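Local coordinates for protein condensin complex subunit 3 (Schizosaccharomyces pombe, PDB 5OQR) that serves as the regulatory subunit of the condensin complex, which is required to convert interphase chromatin into condensed, mitotic-like chromosomes, at residues R750-R753 against K754-Y758; R727-M730 against I731-L734. All coordinates share one frame; numbering follows the deposited sequence.

Interaction 1: residues R750-R753 against K754-Y758; sequences RTKR and KLETY
Lys752 and Glu756 form an i to i+4 salt bridge one turn apart on helix 745-759, in the C-terminal part of a helical-repeat solenoid. Glu756 can be followed outward. CB lies over the preceding turn, 3.6 Å from Lys752 O, and CG comes nearer to the same oxygen, at 3.3 Å. Beyond CG the chain is extended, with CG beside the backbone N (chi1 -66°), which sends the carboxylate back along the helix toward Lys752. CD stands 3.7 Å from Lys752 NZ, and OE1 closes the bridge with that ammonium at 2.5 Å, met almost head-on along the C-O bond. Lys752 crosses the glutamate obliquely: an otherwise stretched chain turns at its last torsion (chi4 -62°) to bring NZ over, while its side chain also touches Glu777 and Leu781 of helix 767-785. Another i to i+4 pair, Arg750 and Lys754, consists of like charges whose side chains run alongside each other, with Lys754 NZ over one face of the Arg750 guanidinium, offset toward the rim; a weak, long ion pair from Lys754 to Glu716 may offset some of this charge. Thr751 and Leu755 turn to the protein interior, where both pack on Phe715. Farther along, Arg753 O accepts two bonds from one residue: Thr757 N at 2.9 Å and Thr757 OG1 at 3.0 Å, reaching it from opposite faces of the carbonyl plane.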
ATOM      1  N   ARG A 750      24.908 -35.298   2.482  1.00 42.19           N
ATOM      2  CA  ARG A 750      23.650 -35.821   1.967  1.00 39.93           C
ATOM      3  C   ARG A 750      23.258 -35.135   0.665  1.00 37.18           C
ATOM      4  O   ARG A 750      22.754 -35.783  -0.257  1.00 35.28           O
ATOM      5  CB  ARG A 750      22.543 -35.656   3.008  1.00 40.65           C
ATOM      6  CG  ARG A 750      21.499 -36.756   2.957  1.00 60.20           C
ATOM      7  CD  ARG A 750      20.090 -36.225   3.150  1.00 66.69           C
ATOM      8  NE  ARG A 750      19.092 -37.248   2.847  1.00 79.57           N
ATOM      9  CZ  ARG A 750      17.802 -37.006   2.637  1.00 79.13           C
ATOM     10  NH1 ARG A 750      17.334 -35.766   2.688  1.00 76.33           N
ATOM     11  NH2 ARG A 750      16.977 -38.008   2.366  1.00 81.25           N
ATOM     12  N   THR A 751      23.485 -33.823   0.568  1.00 38.10           N
ATOM     13  CA  THR A 751      23.128 -33.107  -0.651  1.00 36.59           C
ATOM     14  C   THR A 751      24.053 -33.487  -1.799  1.00 30.45           C
ATOM     15  O   THR A 751      23.616 -33.565  -2.952  1.00 34.74           O
ATOM     16  CB  THR A 751      23.157 -31.596  -0.407  1.00 33.36           C
ATOM     17  OG1 THR A 751      22.141 -31.249   0.538  1.00 30.11           O
ATOM     18  CG2 THR A 751      22.908 -30.822  -1.696  1.00 31.10           C
ATOM     19  N   LYS A 752      25.334 -33.722  -1.508  1.00 37.75           N
ATOM     20  CA  LYS A 752      26.247 -34.168  -2.552  1.00 39.50           C
ATOM     21  C   LYS A 752      25.821 -35.522  -3.105  1.00 39.53           C
ATOM     22  O   LYS A 752      25.905 -35.761  -4.314  1.00 41.09           O
ATOM     23  CB  LYS A 752      27.676 -34.227  -2.015  1.00 43.01           C
ATOM     24  CG  LYS A 752      28.705 -34.592  -3.070  1.00 51.14           C
ATOM     25  CD  LYS A 752      30.108 -34.185  -2.654  1.00 69.73           C
ATOM     26  CE  LYS A 752      31.128 -34.551  -3.721  1.00 59.63           C
ATOM     27  NZ  LYS A 752      31.182 -36.021  -3.961  1.00 77.79           N
ATOM     28  N   ARG A 753      25.358 -36.422  -2.235  1.00 40.14           N
ATOM     29  CA  ARG A 753      24.776 -37.673  -2.707  1.00 34.97           C
ATOM     30  C   ARG A 753      23.631 -37.409  -3.674  1.00 38.08           C
ATOM     31  O   ARG A 753      23.503 -38.089  -4.699  1.00 45.52           O
ATOM     32  CB  ARG A 753      24.294 -38.506  -1.521  1.00 42.03           C
ATOM     33  CG  ARG A 753      25.231 -39.631  -1.123  1.00 41.12           C
ATOM     34  CD  ARG A 753      25.315 -39.767   0.386  1.00 55.47           C
ATOM     35  NE  ARG A 753      23.996 -39.844   1.007  1.00 63.07           N
ATOM     36  CZ  ARG A 753      23.756 -39.607   2.293  1.00 52.95           C
ATOM     37  NH1 ARG A 753      24.747 -39.267   3.108  1.00 52.47           N
ATOM     38  NH2 ARG A 753      22.521 -39.701   2.764  1.00 48.75           N
ATOM     39  N   LYS A 754      22.786 -36.425  -3.363  1.00 41.72           N
ATOM     40  CA  LYS A 754      21.720 -36.042  -4.283  1.00 34.41           C
ATOM     41  C   LYS A 754      22.297 -35.509  -5.587  1.00 33.47           C
ATOM     42  O   LYS A 754      21.841 -35.870  -6.676  1.00 35.41           O
ATOM     43  CB  LYS A 754      20.816 -34.995  -3.628  1.00 36.03           C
ATOM     44  CG  LYS A 754      19.440 -35.499  -3.254  1.00 40.58           C
ATOM     45  CD  LYS A 754      19.454 -36.272  -1.954  1.00 36.78           C
ATOM     46  CE  LYS A 754      18.081 -36.840  -1.650  1.00 44.14           C
ATOM     47  NZ  LYS A 754      18.111 -37.825  -0.539  1.00 74.27           N
ATOM     48  N   LEU A 755      23.299 -34.635  -5.489  1.00 33.17           N
ATOM     49  CA  LEU A 755      24.000 -34.149  -6.673  1.00 37.31           C
ATOM     50  C   LEU A 755      24.477 -35.309  -7.539  1.00 45.60           C
ATOM     51  O   LEU A 755      24.250 -35.328  -8.754  1.00 45.80           O
ATOM     52  CB  LEU A 755      25.176 -33.267  -6.235  1.00 38.83           C
ATOM     53  CG  LEU A 755      26.083 -32.559  -7.255  1.00 41.02           C
ATOM     54  CD1 LEU A 755      27.059 -33.512  -7.942  1.00 52.07           C
ATOM     55  CD2 LEU A 755      25.274 -31.798  -8.281  1.00 43.17           C
ATOM     56  N   GLU A 756      25.133 -36.294  -6.924  1.00 45.86           N
ATOM     57  CA  GLU A 756      25.699 -37.402  -7.687  1.00 40.34           C
ATOM     58  C   GLU A 756      24.612 -38.251  -8.329  1.00 35.63           C
ATOM     59  O   GLU A 756      24.748 -38.672  -9.483  1.00 39.34           O
ATOM     60  CB  GLU A 756      26.581 -38.258  -6.783  1.00 50.44           C
ATOM     61  CG  GLU A 756      27.822 -37.542  -6.284  1.00 65.46           C
ATOM     62  CD  GLU A 756      28.577 -38.341  -5.236  1.00 78.33           C
ATOM     63  OE1 GLU A 756      29.648 -37.875  -4.790  1.00 80.82           O
ATOM     64  OE2 GLU A 756      28.100 -39.432  -4.858  1.00 66.77           O
ATOM     65  N   THR A 757      23.533 -38.529  -7.597  1.00 33.76           N
ATOM     66  CA  THR A 757      22.436 -39.304  -8.169  1.00 39.45           C
ATOM     67  C   THR A 757      21.910 -38.650  -9.440  1.00 41.17           C
ATOM     68  O   THR A 757      21.595 -39.340 -10.417  1.00 44.50           O
ATOM     69  CB  THR A 757      21.315 -39.461  -7.145  1.00 45.32           C
ATOM     70  OG1 THR A 757      21.801 -40.187  -6.011  1.00 49.36           O
ATOM     71  CG2 THR A 757      20.122 -40.208  -7.747  1.00 44.41           C
ATOM     72  N   TYR A 758      21.797 -37.322  -9.446  1.00 41.00           N
ATOM     73  CA  TYR A 758      21.336 -36.638 -10.647  1.00 42.09           C
ATOM     74  C   TYR A 758      22.378 -36.710 -11.754  1.00 41.66           C
ATOM     75  O   TYR A 758      22.037 -36.902 -12.926  1.00 42.11           O
ATOM     76  CB  TYR A 758      20.995 -35.181 -10.334  1.00 36.09           C
ATOM     77  CG  TYR A 758      20.916 -34.332 -11.578  1.00 38.57           C
ATOM     78  CD1 TYR A 758      21.943 -33.464 -11.911  1.00 39.08           C
ATOM     79  CD2 TYR A 758      19.829 -34.420 -12.433  1.00 41.15           C
ATOM     80  CE1 TYR A 758      21.882 -32.695 -13.053  1.00 40.70           C
ATOM     81  CE2 TYR A 758      19.759 -33.656 -13.578  1.00 39.36           C
ATOM     82  CZ  TYR A 758      20.790 -32.796 -13.884  1.00 39.02           C
ATOM     83  OH  TYR A 758      20.728 -32.033 -15.024  1.00 41.84           O
TER

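Interaction 2: residues R727-M730 against I731-L734; sequences RKFM and ISLL
Met730 and Leu733 meet on the buried side of helix 725-736, with Met730 SD 4.3 Å from Leu733 CD1. The thioether is folded rather than stretched: bends at chi2 and chi3 (-56° and -70°) curl it back, and it also packs on Leu654 of helix 639-661. Leu733 sends its two methyls to different neighbours. CD1 faces the methionine sulfur, whereas CD2 approaches the Phe729 ring obliquely, 4.1 Å from CZ. Its CG sits beside the backbone N (chi1 -52°), which leans the isobutyl group back over the preceding turn and leaves CG 3.7 Å from Met730 O. Leu733 N gives that same carbonyl oxygen a weak bond of 3.4 Å. An alanine in place of Leu733 would remove both methyls, and would probably cost Met730 SD and the Phe729 ring their contact within this helix and open a gap toward Phe649 and Leu653. Ile731 points to another side of the helix. Its longer branch lies over the turn before it, CG1 3.4 Å and CD1 3.5 Å from Arg727 O. Ser732 N donates to Lys728 O at 3.0 Å. Ile731 thus packs toward Ile772 of helix 767-785, and Met730 and Leu733 toward helix 639-661, helix-on-helix packing as in a HEAT-repeat solenoid, here at HEAT repeat 9.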
ATOM      1  N   ARG A 727      14.814 -27.367 -17.502  1.00 59.31           N
ATOM      2  CA  ARG A 727      15.899 -27.993 -16.756  1.00 45.82           C
ATOM      3  C   ARG A 727      17.032 -27.005 -16.510  1.00 37.66           C
ATOM      4  O   ARG A 727      17.634 -26.996 -15.431  1.00 33.86           O
ATOM      5  CB  ARG A 727      16.402 -29.223 -17.508  1.00 54.25           C
ATOM      6  CG  ARG A 727      17.150 -30.225 -16.644  1.00 49.58           C
ATOM      7  CD  ARG A 727      17.508 -31.469 -17.439  1.00 59.31           C
ATOM      8  NE  ARG A 727      16.441 -32.466 -17.427  1.00 60.60           N
ATOM      9  CZ  ARG A 727      16.351 -33.480 -18.283  1.00 67.62           C
ATOM     10  NH1 ARG A 727      17.257 -33.630 -19.240  1.00 76.92           N
ATOM     11  NH2 ARG A 727      15.348 -34.342 -18.189  1.00 68.21           N
ATOM     12  N   LYS A 728      17.334 -26.160 -17.498  1.00 41.15           N
ATOM     13  CA  LYS A 728      18.301 -25.087 -17.289  1.00 42.48           C
ATOM     14  C   LYS A 728      17.885 -24.196 -16.127  1.00 43.29           C
ATOM     15  O   LYS A 728      18.703 -23.854 -15.266  1.00 37.45           O
ATOM     16  CB  LYS A 728      18.444 -24.244 -18.556  1.00 53.28           C
ATOM     17  CG  LYS A 728      19.603 -24.629 -19.460  1.00 58.37           C
ATOM     18  CD  LYS A 728      20.096 -23.435 -20.274  1.00 69.35           C
ATOM     19  CE  LYS A 728      20.754 -22.382 -19.385  1.00 77.57           C
ATOM     20  NZ  LYS A 728      21.602 -21.427 -20.152  1.00 72.81           N
ATOM     21  N   PHE A 729      16.613 -23.796 -16.099  1.00 45.03           N
ATOM     22  CA  PHE A 729      16.169 -22.814 -15.119  1.00 43.38           C
ATOM     23  C   PHE A 729      16.202 -23.385 -13.709  1.00 43.23           C
ATOM     24  O   PHE A 729      16.578 -22.687 -12.761  1.00 40.38           O
ATOM     25  CB  PHE A 729      14.765 -22.325 -15.467  1.00 57.53           C
ATOM     26  CG  PHE A 729      14.225 -21.332 -14.492  1.00 45.72           C
ATOM     27  CD1 PHE A 729      13.193 -21.672 -13.638  1.00 48.67           C
ATOM     28  CD2 PHE A 729      14.767 -20.062 -14.410  1.00 47.24           C
ATOM     29  CE1 PHE A 729      12.702 -20.759 -12.731  1.00 58.48           C
ATOM     30  CE2 PHE A 729      14.282 -19.145 -13.504  1.00 56.27           C
ATOM     31  CZ  PHE A 729      13.253 -19.494 -12.661  1.00 61.69           C
ATOM     32  N   MET A 730      15.813 -24.650 -13.545  1.00 43.11           N
ATOM     33  CA  MET A 730      15.844 -25.257 -12.221  1.00 37.87           C
ATOM     34  C   MET A 730      17.261 -25.319 -11.673  1.00 35.86           C
ATOM     35  O   MET A 730      17.463 -25.181 -10.461  1.00 32.62           O
ATOM     36  CB  MET A 730      15.226 -26.654 -12.268  1.00 42.79           C
ATOM     37  CG  MET A 730      13.777 -26.676 -12.731  1.00 55.65           C
ATOM     38  SD  MET A 730      12.692 -25.622 -11.748  1.00 53.75           S
ATOM     39  CE  MET A 730      12.633 -26.529 -10.207  1.00 46.76           C
ATOM     40  N   ILE A 731      18.253 -25.524 -12.543  1.00 40.03           N
ATOM     41  CA  ILE A 731      19.643 -25.518 -12.103  1.00 31.91           C
ATOM     42  C   ILE A 731      20.069 -24.107 -11.724  1.00 28.36           C
ATOM     43  O   ILE A 731      20.846 -23.911 -10.785  1.00 29.54           O
ATOM     44  CB  ILE A 731      20.548 -26.115 -13.198  1.00 37.03           C
ATOM     45  CG1 ILE A 731      20.280 -27.613 -13.340  1.00 34.85           C
ATOM     46  CG2 ILE A 731      22.030 -25.885 -12.885  1.00 32.65           C
ATOM     47  CD1 ILE A 731      20.840 -28.220 -14.607  1.00 41.78           C
ATOM     48  N   SER A 732      19.563 -23.104 -12.446  1.00 39.66           N
ATOM     49  CA  SER A 732      19.874 -21.714 -12.130  1.00 39.52           C
ATOM     50  C   SER A 732      19.598 -21.388 -10.670  1.00 33.77           C
ATOM     51  O   SER A 732      20.273 -20.534 -10.085  1.00 38.65           O
ATOM     52  CB  SER A 732      19.063 -20.784 -13.031  1.00 41.88           C
ATOM     53  OG  SER A 732      17.674 -21.009 -12.871  1.00 48.46           O
ATOM     54  N   LEU A 733      18.616 -22.056 -10.062  1.00 31.16           N
ATOM     55  CA  LEU A 733      18.237 -21.730  -8.692  1.00 36.60           C
ATOM     56  C   LEU A 733      19.293 -22.170  -7.690  1.00 30.41           C
ATOM     57  O   LEU A 733      19.445 -21.537  -6.639  1.00 30.41           O
ATOM     58  CB  LEU A 733      16.891 -22.373  -8.364  1.00 47.27           C
ATOM     59  CG  LEU A 733      15.785 -22.064  -9.374  1.00 37.37           C
ATOM     60  CD1 LEU A 733      14.525 -22.826  -9.028  1.00 39.26           C
ATOM     61  CD2 LEU A 733      15.519 -20.568  -9.436  1.00 35.50           C
ATOM     62  N   LEU A 734      20.031 -23.243  -7.990  1.00 36.38           N
ATOM     63  CA  LEU A 734      21.076 -23.703  -7.081  1.00 30.19           C
ATOM     64  C   LEU A 734      22.094 -22.607  -6.799  1.00 28.87           C
ATOM     65  O   LEU A 734      22.661 -22.556  -5.704  1.00 32.81           O
ATOM     66  CB  LEU A 734      21.769 -24.932  -7.666  1.00 29.89           C
ATOM     67  CG  LEU A 734      20.939 -26.214  -7.681  1.00 30.76           C
ATOM     68  CD1 LEU A 734      21.504 -27.194  -8.686  1.00 36.18           C
ATOM     69  CD2 LEU A 734      20.898 -26.839  -6.299  1.00 33.53           C
TER

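How the interactions relate
Interactions 1 and 2 lie on successive helices of the chain, 745-759 and 725-736, with centres about 15 Å apart. Tyr758 joins them: its hydroxyl oxygen OH packs 3.8 Å from Ile731 CD1 and 4.1 Å from Arg727 CD. Leu718 and Met765, both in loops, touch Tyr758 and Ile731 alike. Helix 767-785 is a further common neighbour, since its Phe776 packs against Thr751 of interaction 1 and Leu734 of interaction 2. The two differ in setting. Residues 727-734 form a mostly buried contact, while 750-758 is partly buried, with charged side chains at the surface, and its centre lies farther from that of the chain, about 44 Å against 33 Å.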